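Local coordinates for protein 4-hydroxybutyrate CoA-transferase (Porphyromonas gingivalis, PDB 3EH7) that probably transfers coenzyme A from an acyl-CoA thioester to acetate or a related short-chain carboxylate such as 4-hydroxybutyrate, at residues Ala36-Ser42 with Ala183-Tyr188; Cys136-Val140 with Met163-His167; Glu199-Gly203 with Ala222-Ala227; Cys206-Glu211 with Asn353-Ala359. All blocks are in the same frame, centred on the assembly; numbering follows the deposited sequence.

Contact 1: Ala36-Ser42 with Ala183-Tyr188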
loop_
_atom_site.group_PDB
_atom_site.type_symbol
_atom_site.label_atom_id
_atom_site.label_comp_id
_atom_site.label_asym_id
_atom_site.label_seq_id
_atom_site.Cartn_x
_atom_site.Cartn_y
_atom_site.Cartn_z
ATOM N N ALA A 36 20.752 0.806 13.733
ATOM C CA ALA A 36 21.859 0.426 12.846
ATOM C C ALA A 36 23.230 0.904 13.340
ATOM O O ALA A 36 23.688 0.468 14.411
ATOM C CB ALA A 36 21.568 0.862 11.358
ATOM N N ALA A 37 23.902 1.754 12.570
ATOM C CA ALA A 37 25.314 2.086 12.853
ATOM C C ALA A 37 25.464 2.935 14.107
ATOM O O ALA A 37 26.560 2.996 14.686
ATOM C CB ALA A 37 25.979 2.791 11.659
ATOM N N GLY A 38 24.368 3.554 14.533
ATOM C CA GLY A 38 24.380 4.420 15.693
ATOM C C GLY A 38 23.955 3.741 16.961
ATOM O O GLY A 38 23.605 4.392 17.908
ATOM N N VAL A 39 23.949 2.422 16.971
ATOM C CA VAL A 39 23.595 1.686 18.184
ATOM C C VAL A 39 24.527 2.180 19.300
ATOM O O VAL A 39 25.727 2.294 19.095
ATOM C CB VAL A 39 23.726 0.147 17.971
ATOM C CG1 VAL A 39 24.194 -0.535 19.233
ATOM C CG2 VAL A 39 22.396 -0.464 17.505
ATOM N N PRO A 40 23.971 2.522 20.461
ATOM C CA PRO A 40 24.802 3.057 21.541
ATOM C C PRO A 40 25.645 1.959 22.226
ATOM O O PRO A 40 25.201 1.344 23.184
ATOM C CB PRO A 40 23.756 3.640 22.502
ATOM C CG PRO A 40 22.570 2.781 22.290
ATOM C CD PRO A 40 22.545 2.500 20.829
ATOM N N GLN A 41 26.865 1.759 21.746
ATOM C CA GLN A 41 27.668 0.609 22.145
ATOM C C GLN A 41 27.978 0.516 23.637
ATOM O O GLN A 41 27.950 -0.593 24.177
ATOM C CB GLN A 41 28.972 0.544 21.334
ATOM C CG GLN A 41 28.737 0.359 19.858
ATOM C CD GLN A 41 29.995 0.517 19.039
ATOM O OE1 GLN A 41 31.097 0.151 19.490
ATOM N NE2 GLN A 41 29.849 1.081 17.828
ATOM N N SER A 42 28.283 1.634 24.305
ATOM C CA SER A 42 28.597 1.589 25.754
ATOM C C SER A 42 27.412 1.153 26.604
ATOM O O SER A 42 27.559 0.345 27.537
ATOM C CB SER A 42 29.081 2.936 26.287
ATOM O OG SER A 42 30.189 3.368 25.550
ATOM N N ALA A 183 31.135 8.991 25.798
ATOM C CA ALA A 183 31.847 7.924 25.091
ATOM C C ALA A 183 32.829 8.453 24.032
ATOM O O ALA A 183 32.787 9.619 23.641
ATOM C CB ALA A 183 30.861 6.974 24.476
ATOM N N ASP A 184 33.713 7.573 23.571
ATOM C CA ASP A 184 34.652 7.910 22.496
ATOM C C ASP A 184 35.065 6.630 21.771
ATOM O O ASP A 184 35.959 5.913 22.198
ATOM C CB ASP A 184 35.864 8.660 23.070
ATOM C CG ASP A 184 36.819 9.179 21.983
ATOM O OD1 ASP A 184 36.459 9.147 20.783
ATOM O OD2 ASP A 184 37.939 9.614 22.350
ATOM N N TYR A 185 34.379 6.308 20.692
ATOM C CA TYR A 185 34.648 5.046 20.027
ATOM C C TYR A 185 34.151 5.152 18.611
ATOM O O TYR A 185 33.217 5.898 18.353
ATOM C CB TYR A 185 33.995 3.853 20.757
ATOM C CG TYR A 185 32.482 3.908 20.848
ATOM C CD1 TYR A 185 31.682 3.704 19.718
ATOM C CD2 TYR A 185 31.849 4.170 22.055
ATOM C CE1 TYR A 185 30.302 3.768 19.784
ATOM C CE2 TYR A 185 30.459 4.251 22.135
ATOM C CZ TYR A 185 29.686 4.053 20.995
ATOM O OH TYR A 185 28.298 4.108 21.043
ATOM N N PRO A 186 34.791 4.425 17.689
ATOM C CA PRO A 186 34.331 4.476 16.326
ATOM C C PRO A 186 32.954 3.826 16.211
ATOM O O PRO A 186 32.716 2.758 16.769
ATOM C CB PRO A 186 35.401 3.686 15.559
ATOM C CG PRO A 186 36.039 2.814 16.589
ATOM C CD PRO A 186 36.049 3.662 17.820
ATOM N N ILE A 187 32.036 4.470 15.512
ATOM C CA ILE A 187 30.706 3.882 15.368
ATOM C C ILE A 187 30.814 2.668 14.431
ATOM O O ILE A 187 31.849 2.486 13.799
ATOM C CB ILE A 187 29.668 4.918 14.907
ATOM C CG1 ILE A 187 29.911 5.373 13.473
ATOM C CG2 ILE A 187 29.676 6.148 15.858
ATOM C CD1 ILE A 187 28.804 6.343 12.974
ATOM N N TYR A 188 29.781 1.831 14.356
ATOM C CA TYR A 188 29.848 0.631 13.495
ATOM C C TYR A 188 30.036 1.060 12.052
ATOM O O TYR A 188 29.370 1.987 11.596
ATOM C CB TYR A 188 28.603 -0.262 13.625
ATOM C CG TYR A 188 28.519 -0.985 14.950
ATOM C CD1 TYR A 188 29.563 -1.784 15.397
ATOM C CD2 TYR A 188 27.399 -0.869 15.762
ATOM C CE1 TYR A 188 29.501 -2.452 16.624
ATOM C CE2 TYR A 188 27.326 -1.535 16.997
ATOM C CZ TYR A 188 28.374 -2.322 17.417
ATOM O OH TYR A 188 28.307 -2.976 18.630
HETATM O O HOH W 1 33.711 0.997 18.363
#
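The methyl group of A183, at the end of strand 179-183, rests 3.8 Å from S42 OG, a light touch that brings the second segment to the start of helix 41-49. Y185 makes the firmer join. With CG held between the backbone N and the carbonyl carbon (chi1 61°), its ring reaches the start of the helix, where Y185 OH accepts the Q41 N-H at 2.8 Å. E158 hydrogen-bonds to the same hydroxyl and to S42 N, so one carboxylate ties tyrosine and helix together. Q41 CB lies over the ring face, 4.0 Å from the Y185 centroid. P186 offers its carbonyl oxygen to Q41 NE2 in a weak, long bond, while a water donates both to that oxygen and to Q41 OE1. I187 lays its CB against the A37 carbonyl oxygen. Y188 closes the clasp: its ring stacks on the Q41 amide, the planes 17° apart and NE2 3.5 Å above the centre, while V39 CG1 meets the ring edge. One glutamine is thus embraced by two tyrosines. Loops meeting beyond the carboxyl ends of strands 30-33 and 179-183 are characteristic of an open parallel alpha/beta sheet of the Rossmann-like kind.

Contact 2: Cys136-Val140 with Met163-His167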
loop_
_atom_site.group_PDB
_atom_site.type_symbol
_atom_site.label_atom_id
_atom_site.label_comp_id
_atom_site.label_asym_id
_atom_site.label_seq_id
_atom_site.Cartn_x
_atom_site.Cartn_y
_atom_site.Cartn_z
ATOM N N CYS A 136 22.387 18.580 20.601
ATOM C CA CYS A 136 23.105 17.415 20.079
ATOM C C CYS A 136 22.406 16.941 18.843
ATOM O O CYS A 136 21.177 16.976 18.771
ATOM C CB CYS A 136 23.039 16.264 21.051
ATOM S SG CYS A 136 23.820 16.599 22.610
ATOM N N SER A 137 23.187 16.443 17.898
ATOM C CA SER A 137 22.661 15.766 16.730
ATOM C C SER A 137 22.482 14.250 16.971
ATOM O O SER A 137 23.213 13.630 17.722
ATOM C CB SER A 137 23.597 16.009 15.543
ATOM O OG SER A 137 23.271 15.223 14.425
ATOM N N PHE A 138 21.494 13.659 16.304
ATOM C CA PHE A 138 21.334 12.203 16.312
ATOM C C PHE A 138 22.340 11.538 15.364
ATOM O O PHE A 138 22.324 10.323 15.191
ATOM C CB PHE A 138 19.886 11.817 15.979
ATOM C CG PHE A 138 18.904 12.151 17.071
ATOM C CD1 PHE A 138 18.297 13.405 17.121
ATOM C CD2 PHE A 138 18.591 11.213 18.062
ATOM C CE1 PHE A 138 17.406 13.739 18.145
ATOM C CE2 PHE A 138 17.681 11.537 19.098
ATOM C CZ PHE A 138 17.075 12.809 19.125
ATOM N N GLY A 139 23.261 12.321 14.798
ATOM C CA GLY A 139 24.275 11.786 13.884
ATOM C C GLY A 139 23.656 10.944 12.757
ATOM O O GLY A 139 22.746 11.389 12.058
ATOM N N VAL A 140 24.141 9.717 12.633
ATOM C CA VAL A 140 23.791 8.809 11.557
ATOM C C VAL A 140 22.444 8.072 11.748
ATOM O O VAL A 140 22.052 7.326 10.878
ATOM C CB VAL A 140 24.923 7.714 11.349
ATOM C CG1 VAL A 140 26.254 8.353 10.977
ATOM C CG2 VAL A 140 25.096 6.850 12.592
HETATM N N MSE A 163 30.675 10.380 17.113
HETATM C CA MSE A 163 29.419 10.456 16.375
HETATM C C MSE A 163 29.369 11.790 15.632
HETATM O O MSE A 163 29.474 12.865 16.252
HETATM C CB MSE A 163 28.218 10.354 17.289
HETATM C CG MSE A 163 26.903 10.515 16.534
HETATM SE SE MSE A 163 26.518 8.983 15.409
HETATM C CE MSE A 163 24.967 8.368 16.377
ATOM N N PRO A 164 29.228 11.737 14.302
ATOM C CA PRO A 164 29.293 12.986 13.563
ATOM C C PRO A 164 28.080 13.873 13.814
ATOM O O PRO A 164 27.036 13.386 14.230
ATOM C CB PRO A 164 29.344 12.537 12.095
ATOM C CG PRO A 164 28.814 11.174 12.095
ATOM C CD PRO A 164 29.163 10.569 13.413
ATOM N N TYR A 165 28.256 15.170 13.594
ATOM C CA TYR A 165 27.160 16.135 13.702
ATOM C C TYR A 165 26.526 16.187 12.341
ATOM O O TYR A 165 27.170 16.586 11.375
ATOM C CB TYR A 165 27.678 17.516 14.112
ATOM C CG TYR A 165 26.585 18.572 14.260
ATOM C CD1 TYR A 165 26.154 19.307 13.150
ATOM C CD2 TYR A 165 25.988 18.827 15.490
ATOM C CE1 TYR A 165 25.176 20.256 13.259
ATOM C CE2 TYR A 165 25.005 19.806 15.616
ATOM C CZ TYR A 165 24.606 20.505 14.481
ATOM O OH TYR A 165 23.634 21.471 14.546
ATOM N N VAL A 166 25.295 15.709 12.238
ATOM C CA VAL A 166 24.617 15.617 10.940
ATOM C C VAL A 166 23.426 16.565 10.884
ATOM O O VAL A 166 22.580 16.611 11.804
ATOM C CB VAL A 166 24.180 14.164 10.624
ATOM C CG1 VAL A 166 23.430 14.061 9.269
ATOM C CG2 VAL A 166 25.420 13.241 10.636
ATOM N N HIS A 167 23.360 17.275 9.771
ATOM C CA HIS A 167 22.346 18.268 9.523
ATOM C C HIS A 167 20.973 17.699 9.233
ATOM O O HIS A 167 20.797 16.477 9.136
ATOM C CB HIS A 167 22.804 19.168 8.375
ATOM C CG HIS A 167 23.930 20.069 8.757
ATOM N ND1 HIS A 167 23.739 21.233 9.458
ATOM C CD2 HIS A 167 25.270 19.952 8.582
ATOM C CE1 HIS A 167 24.909 21.806 9.683
ATOM N NE2 HIS A 167 25.852 21.055 9.151
#
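S137 packs its CB against the Y165 ring, 3.7 Å from CD2, and the same carbon lies close to the backbone N of V166. One atom further, OG is swung anti to the serine's own N (chi1 171°) and becomes a shared acceptor. It takes the V166 N-H across the contact at 3.0 Å with a fairly straight angle of 158°, and it receives the G139 N-H at 2.9 Å, which makes S137 the start of an ST turn; a weak bond also links it to N170 O. A short polar side chain therefore shapes its own turn and grips the neighbouring loop at once. That turn carries G139 through a positive phi, a conformation that suits glycine, and brings its CA 3.2 Å from P164 O in a CA-H...O contact. The G139 carbonyl oxygen in turn abuts V166 CB at 3.4 Å. On the flank, selenomethionine M163 bends round the turn: CG approaches the CA of G139, SE meets V140 CG2 at 3.8 Å, and CE reaches the F138 carbonyl oxygen. The buried junction touches strand 122-127 through F138 and M163, and helix 278-284 through I284, which packs on V140, P164 and V166; strand 171-173 borders it through L171 and I172.

Contact 3: Glu199-Gly203 with Ala222-Ala227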
loop_
_atom_site.group_PDB
_atom_site.type_symbol
_atom_site.label_atom_id
_atom_site.label_comp_id
_atom_site.label_asym_id
_atom_site.label_seq_id
_atom_site.Cartn_x
_atom_site.Cartn_y
_atom_site.Cartn_z
ATOM N N GLU A 199 25.970 -9.956 -9.680
ATOM C CA GLU A 199 25.662 -8.615 -9.181
ATOM C C GLU A 199 25.977 -7.541 -10.211
ATOM O O GLU A 199 25.268 -6.542 -10.343
ATOM C CB GLU A 199 26.422 -8.321 -7.893
ATOM C CG GLU A 199 25.935 -9.118 -6.708
ATOM C CD GLU A 199 26.526 -10.521 -6.646
ATOM O OE1 GLU A 199 27.512 -10.821 -7.355
ATOM O OE2 GLU A 199 25.996 -11.338 -5.881
ATOM N N GLU A 200 27.042 -7.748 -10.943
ATOM C CA GLU A 200 27.401 -6.821 -11.985
ATOM C C GLU A 200 26.325 -6.747 -13.073
ATOM O O GLU A 200 25.963 -5.658 -13.516
ATOM C CB GLU A 200 28.741 -7.223 -12.605
ATOM C CG GLU A 200 29.334 -6.143 -13.473
ATOM C CD GLU A 200 30.523 -6.622 -14.299
ATOM O OE1 GLU A 200 30.850 -7.830 -14.253
ATOM O OE2 GLU A 200 31.115 -5.786 -15.014
ATOM N N ALA A 201 25.849 -7.915 -13.502
ATOM C CA ALA A 201 24.778 -8.010 -14.491
ATOM C C ALA A 201 23.507 -7.302 -13.998
ATOM O O ALA A 201 22.881 -6.552 -14.748
ATOM C CB ALA A 201 24.474 -9.497 -14.836
ATOM N N ILE A 202 23.149 -7.524 -12.731
ATOM C CA ILE A 202 21.969 -6.853 -12.126
ATOM C C ILE A 202 22.175 -5.326 -12.129
ATOM O O ILE A 202 21.300 -4.569 -12.562
ATOM C CB ILE A 202 21.656 -7.368 -10.682
ATOM C CG1 ILE A 202 21.304 -8.869 -10.708
ATOM C CG2 ILE A 202 20.493 -6.551 -10.033
ATOM C CD1 ILE A 202 21.468 -9.589 -9.378
ATOM N N GLY A 203 23.357 -4.889 -11.692
ATOM C CA GLY A 203 23.679 -3.480 -11.608
ATOM C C GLY A 203 23.556 -2.773 -12.941
ATOM O O GLY A 203 23.087 -1.656 -13.026
ATOM N N ALA A 222 26.102 -5.719 -2.481
ATOM C CA ALA A 222 26.758 -5.825 -3.782
ATOM C C ALA A 222 25.885 -5.290 -4.924
ATOM O O ALA A 222 26.398 -4.675 -5.867
ATOM C CB ALA A 222 27.192 -7.275 -4.043
ATOM N N ILE A 223 24.574 -5.485 -4.818
ATOM C CA ILE A 223 23.622 -5.096 -5.898
ATOM C C ILE A 223 23.525 -3.587 -6.055
ATOM O O ILE A 223 23.759 -3.040 -7.145
ATOM C CB ILE A 223 22.242 -5.809 -5.725
ATOM C CG1 ILE A 223 22.364 -7.259 -6.200
ATOM C CG2 ILE A 223 21.125 -5.122 -6.513
ATOM C CD1 ILE A 223 21.214 -8.157 -5.760
ATOM N N PRO A 224 23.193 -2.887 -4.972
ATOM C CA PRO A 224 23.145 -1.445 -5.116
ATOM C C PRO A 224 24.507 -0.831 -5.459
ATOM O O PRO A 224 24.561 0.097 -6.231
ATOM C CB PRO A 224 22.657 -0.974 -3.748
ATOM C CG PRO A 224 22.797 -2.121 -2.858
ATOM C CD PRO A 224 22.672 -3.326 -3.671
ATOM N N ASP A 225 25.590 -1.360 -4.892
ATOM C CA ASP A 225 26.934 -0.880 -5.211
ATOM C C ASP A 225 27.206 -1.075 -6.696
ATOM O O ASP A 225 27.736 -0.178 -7.364
ATOM C CB ASP A 225 27.997 -1.630 -4.395
ATOM C CG ASP A 225 28.000 -1.238 -2.927
ATOM O OD1 ASP A 225 27.344 -0.225 -2.545
ATOM O OD2 ASP A 225 28.637 -1.960 -2.136
ATOM N N ALA A 226 26.822 -2.245 -7.209
ATOM C CA ALA A 226 27.041 -2.561 -8.617
ATOM C C ALA A 226 26.217 -1.637 -9.497
ATOM O O ALA A 226 26.676 -1.231 -10.574
ATOM C CB ALA A 226 26.709 -4.023 -8.909
ATOM N N ALA A 227 24.993 -1.331 -9.074
ATOM C CA ALA A 227 24.173 -0.368 -9.818
ATOM C C ALA A 227 24.857 1.006 -9.905
ATOM O O ALA A 227 24.935 1.598 -10.973
ATOM C CB ALA A 227 22.778 -0.233 -9.174
#
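The helical segments 199-203 and 222-227 cross at -53° with their axes 7.6 Å apart, and the approach is narrow enough at G203 for its CA to lie 3.6 Å from the backbone N of A227. Small residues make this proximity possible: backbone meets backbone at the glycine, and one turn back the A226 methyl sits on the E199 carbonyl oxygen at 3.2 Å. That oxygen already accepts the G203 N-H within its own helix, so the methyl packs against a carbonyl engaged in the helical ladder. The arrangement belongs to a layered alpha/beta fold. Helix 197-208 leads to strand 215-217, and helix 222-229 forms the crossover from that strand to its parallel neighbour, strand 238-240. Both helices lie over the same sheet, since I202 and I223 each touch A359 of strand 355-359. Those isoleucines also mesh with one another, CG2 to CG2 at 3.9 Å and CD1 to CD1 at the same distance. E199 contributes only the aliphatic part of its side chain: its CG presses on A222 CB at 3.5 Å and lies near I223 CG1, the two side chains crossing at about a right angle. The bend at chi2 (83°) turns the carboxylate back toward the start of its own helix, where OE1 accepts a weak bond from G196 N, just ahead of the first turn.

Contact 4: Cys206-Glu211 with Asn353-Ala359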
loop_
_atom_site.group_PDB
_atom_site.type_symbol
_atom_site.label_atom_id
_atom_site.label_comp_id
_atom_site.label_asym_id
_atom_site.label_seq_id
_atom_site.Cartn_x
_atom_site.Cartn_y
_atom_site.Cartn_z
ATOM N N CYS A 206 19.952 -2.345 -13.773
ATOM C CA CYS A 206 19.399 -1.251 -12.997
ATOM C C CYS A 206 19.757 0.078 -13.620
ATOM O O CYS A 206 18.881 0.916 -13.785
ATOM C CB CYS A 206 19.876 -1.289 -11.549
ATOM S SG CYS A 206 19.082 -2.616 -10.659
ATOM N N ALA A 207 21.035 0.254 -13.993
ATOM C CA ALA A 207 21.516 1.514 -14.595
ATOM C C ALA A 207 20.779 1.909 -15.859
ATOM O O ALA A 207 20.567 3.099 -16.147
ATOM C CB ALA A 207 23.025 1.439 -14.892
ATOM N N GLU A 208 20.417 0.904 -16.627
ATOM C CA GLU A 208 19.624 1.099 -17.822
ATOM C C GLU A 208 18.317 1.813 -17.517
ATOM O O GLU A 208 17.748 2.451 -18.381
ATOM C CB GLU A 208 19.258 -0.270 -18.349
ATOM C CG GLU A 208 19.158 -0.401 -19.816
ATOM C CD GLU A 208 19.239 -1.862 -20.206
ATOM O OE1 GLU A 208 20.369 -2.392 -20.383
ATOM O OE2 GLU A 208 18.162 -2.477 -20.312
ATOM N N LEU A 209 17.798 1.637 -16.302
ATOM C CA LEU A 209 16.472 2.155 -15.993
ATOM C C LEU A 209 16.552 3.548 -15.353
ATOM O O LEU A 209 15.515 4.184 -15.100
ATOM C CB LEU A 209 15.713 1.148 -15.113
ATOM C CG LEU A 209 15.364 -0.203 -15.747
ATOM C CD1 LEU A 209 14.699 -1.129 -14.706
ATOM C CD2 LEU A 209 14.449 -0.040 -16.958
ATOM N N ILE A 210 17.779 4.023 -15.118
ATOM C CA ILE A 210 18.023 5.294 -14.468
ATOM C C ILE A 210 18.435 6.333 -15.489
ATOM O O ILE A 210 19.485 6.195 -16.134
ATOM C CB ILE A 210 19.132 5.161 -13.403
ATOM C CG1 ILE A 210 18.635 4.268 -12.269
ATOM C CG2 ILE A 210 19.564 6.577 -12.888
ATOM C CD1 ILE A 210 19.658 3.834 -11.263
ATOM N N GLU A 211 17.601 7.352 -15.668
ATOM C CA GLU A 211 17.887 8.408 -16.619
ATOM C C GLU A 211 18.481 9.610 -15.903
ATOM O O GLU A 211 18.429 9.710 -14.673
ATOM C CB GLU A 211 16.618 8.850 -17.329
ATOM C CG GLU A 211 15.936 7.762 -18.157
ATOM C CD GLU A 211 14.448 8.068 -18.327
ATOM O OE1 GLU A 211 13.643 7.723 -17.421
ATOM O OE2 GLU A 211 14.086 8.686 -19.357
ATOM N N ASN A 353 7.064 10.139 -13.540
ATOM C CA ASN A 353 7.933 9.171 -14.209
ATOM C C ASN A 353 8.674 8.252 -13.226
ATOM O O ASN A 353 9.772 7.799 -13.508
ATOM C CB ASN A 353 8.919 9.903 -15.129
ATOM C CG ASN A 353 9.853 8.957 -15.887
ATOM O OD1 ASN A 353 9.466 7.853 -16.294
ATOM N ND2 ASN A 353 11.107 9.391 -16.073
ATOM N N GLY A 354 8.073 7.985 -12.066
ATOM C CA GLY A 354 8.667 7.109 -11.072
ATOM C C GLY A 354 8.736 5.630 -11.463
ATOM O O GLY A 354 7.934 5.153 -12.279
ATOM N N LYS A 355 9.712 4.917 -10.884
ATOM C CA LYS A 355 9.956 3.496 -11.144
ATOM C C LYS A 355 10.357 2.867 -9.838
ATOM O O LYS A 355 11.077 3.479 -9.109
ATOM C CB LYS A 355 11.165 3.304 -12.074
ATOM C CG LYS A 355 11.093 4.087 -13.365
ATOM C CD LYS A 355 12.180 3.685 -14.372
ATOM C CE LYS A 355 12.213 4.721 -15.468
ATOM N NZ LYS A 355 13.205 4.468 -16.554
ATOM N N SER A 356 9.888 1.659 -9.535
ATOM C CA SER A 356 10.510 0.885 -8.515
ATOM C C SER A 356 10.972 -0.422 -9.116
ATOM O O SER A 356 10.338 -1.006 -10.022
ATOM C CB SER A 356 9.593 0.643 -7.331
ATOM O OG SER A 356 8.630 -0.306 -7.617
ATOM N N ILE A 357 12.107 -0.859 -8.595
ATOM C CA ILE A 357 12.796 -2.040 -9.059
ATOM C C ILE A 357 13.035 -2.975 -7.893
ATOM O O ILE A 357 13.531 -2.565 -6.843
ATOM C CB ILE A 357 14.181 -1.666 -9.681
ATOM C CG1 ILE A 357 13.977 -0.706 -10.848
ATOM C CG2 ILE A 357 14.946 -2.932 -10.099
ATOM C CD1 ILE A 357 15.192 0.112 -11.212
HETATM N N MSE A 358 12.660 -4.225 -8.080
HETATM C CA MSE A 358 13.050 -5.325 -7.193
HETATM C C MSE A 358 14.228 -6.036 -7.917
HETATM O O MSE A 358 14.018 -6.715 -8.891
HETATM C CB MSE A 358 11.885 -6.270 -6.978
HETATM C CG MSE A 358 10.708 -5.646 -6.160
HETATM SE SE MSE A 358 11.340 -5.249 -4.345
HETATM C CE MSE A 358 9.910 -4.066 -3.820
ATOM N N ALA A 359 15.441 -5.802 -7.434
ATOM C CA ALA A 359 16.690 -6.282 -8.020
ATOM C C ALA A 359 17.222 -7.429 -7.163
ATOM O O ALA A 359 17.568 -7.249 -5.962
ATOM C CB ALA A 359 17.708 -5.159 -8.079
#
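C206 and A359 meet at the buried end of this contact, with C206 SG 3.9 Å from A359 CB and slightly further from I357 CG2. Next along, L209 and I357 press their terminal methyls together, CD1 to CD1 at 3.7 Å, and the leucine CB adds to the grip on the same isoleucine methyl. This apolar row fastens the end of helix 197-208 and the residue after it onto strand 355-359; I313 of strand 310-314 and Y391 of strand 391-394 extend the surface on which it rests.

At the other end, where E211 and N353 are exposed, packing gives way to polar reach. K355 runs out extended from CG to its amine, which puts NZ 2.7 Å from the L209 carbonyl oxygen. The donor arrives at 130° to the C=O bond and is tilted 30° from the carbonyl plane. The same ammonium forms a long salt bridge with E211 OE1, 3.4 Å away and weak as a hydrogen bond. N353 ND2 gives that oxygen another weak bond at 3.3 Å, nearly straight, with amide and carboxylate planes almost perpendicular; the stronger partner of this amide nitrogen is N309, through its OD1. The chemistry suggests that the short bond to a neutral carbonyl does most to fix the lysine amine, while the longer ion pair on the exposed side probably adds a modest electrostatic contribution.

Overall arrangement
The four contacts fall into two touching pairs, well apart from each other. Contacts 1 and 2 both belong to the N-terminal acetyl-CoA hydrolase/transferase domain; their centres are 12 Å apart, and I187 CD1 packs on V140 CG2 at 3.8 Å. Along the chain, both segments of contact 2 fall between those of contact 1. Contacts 3 and 4 lie 13 Å apart, centre to centre, and share helix 197-208. They meet at A359, whose CB is 3.7 Å from I202 CG2, and again where A227 CB packs on C206 CB at 3.9 Å; their segments alternate in sequence. Between the pairs, centres are about 29 to 34 Å apart, with contacts 1 and 4 on opposite sides of the chain's centre.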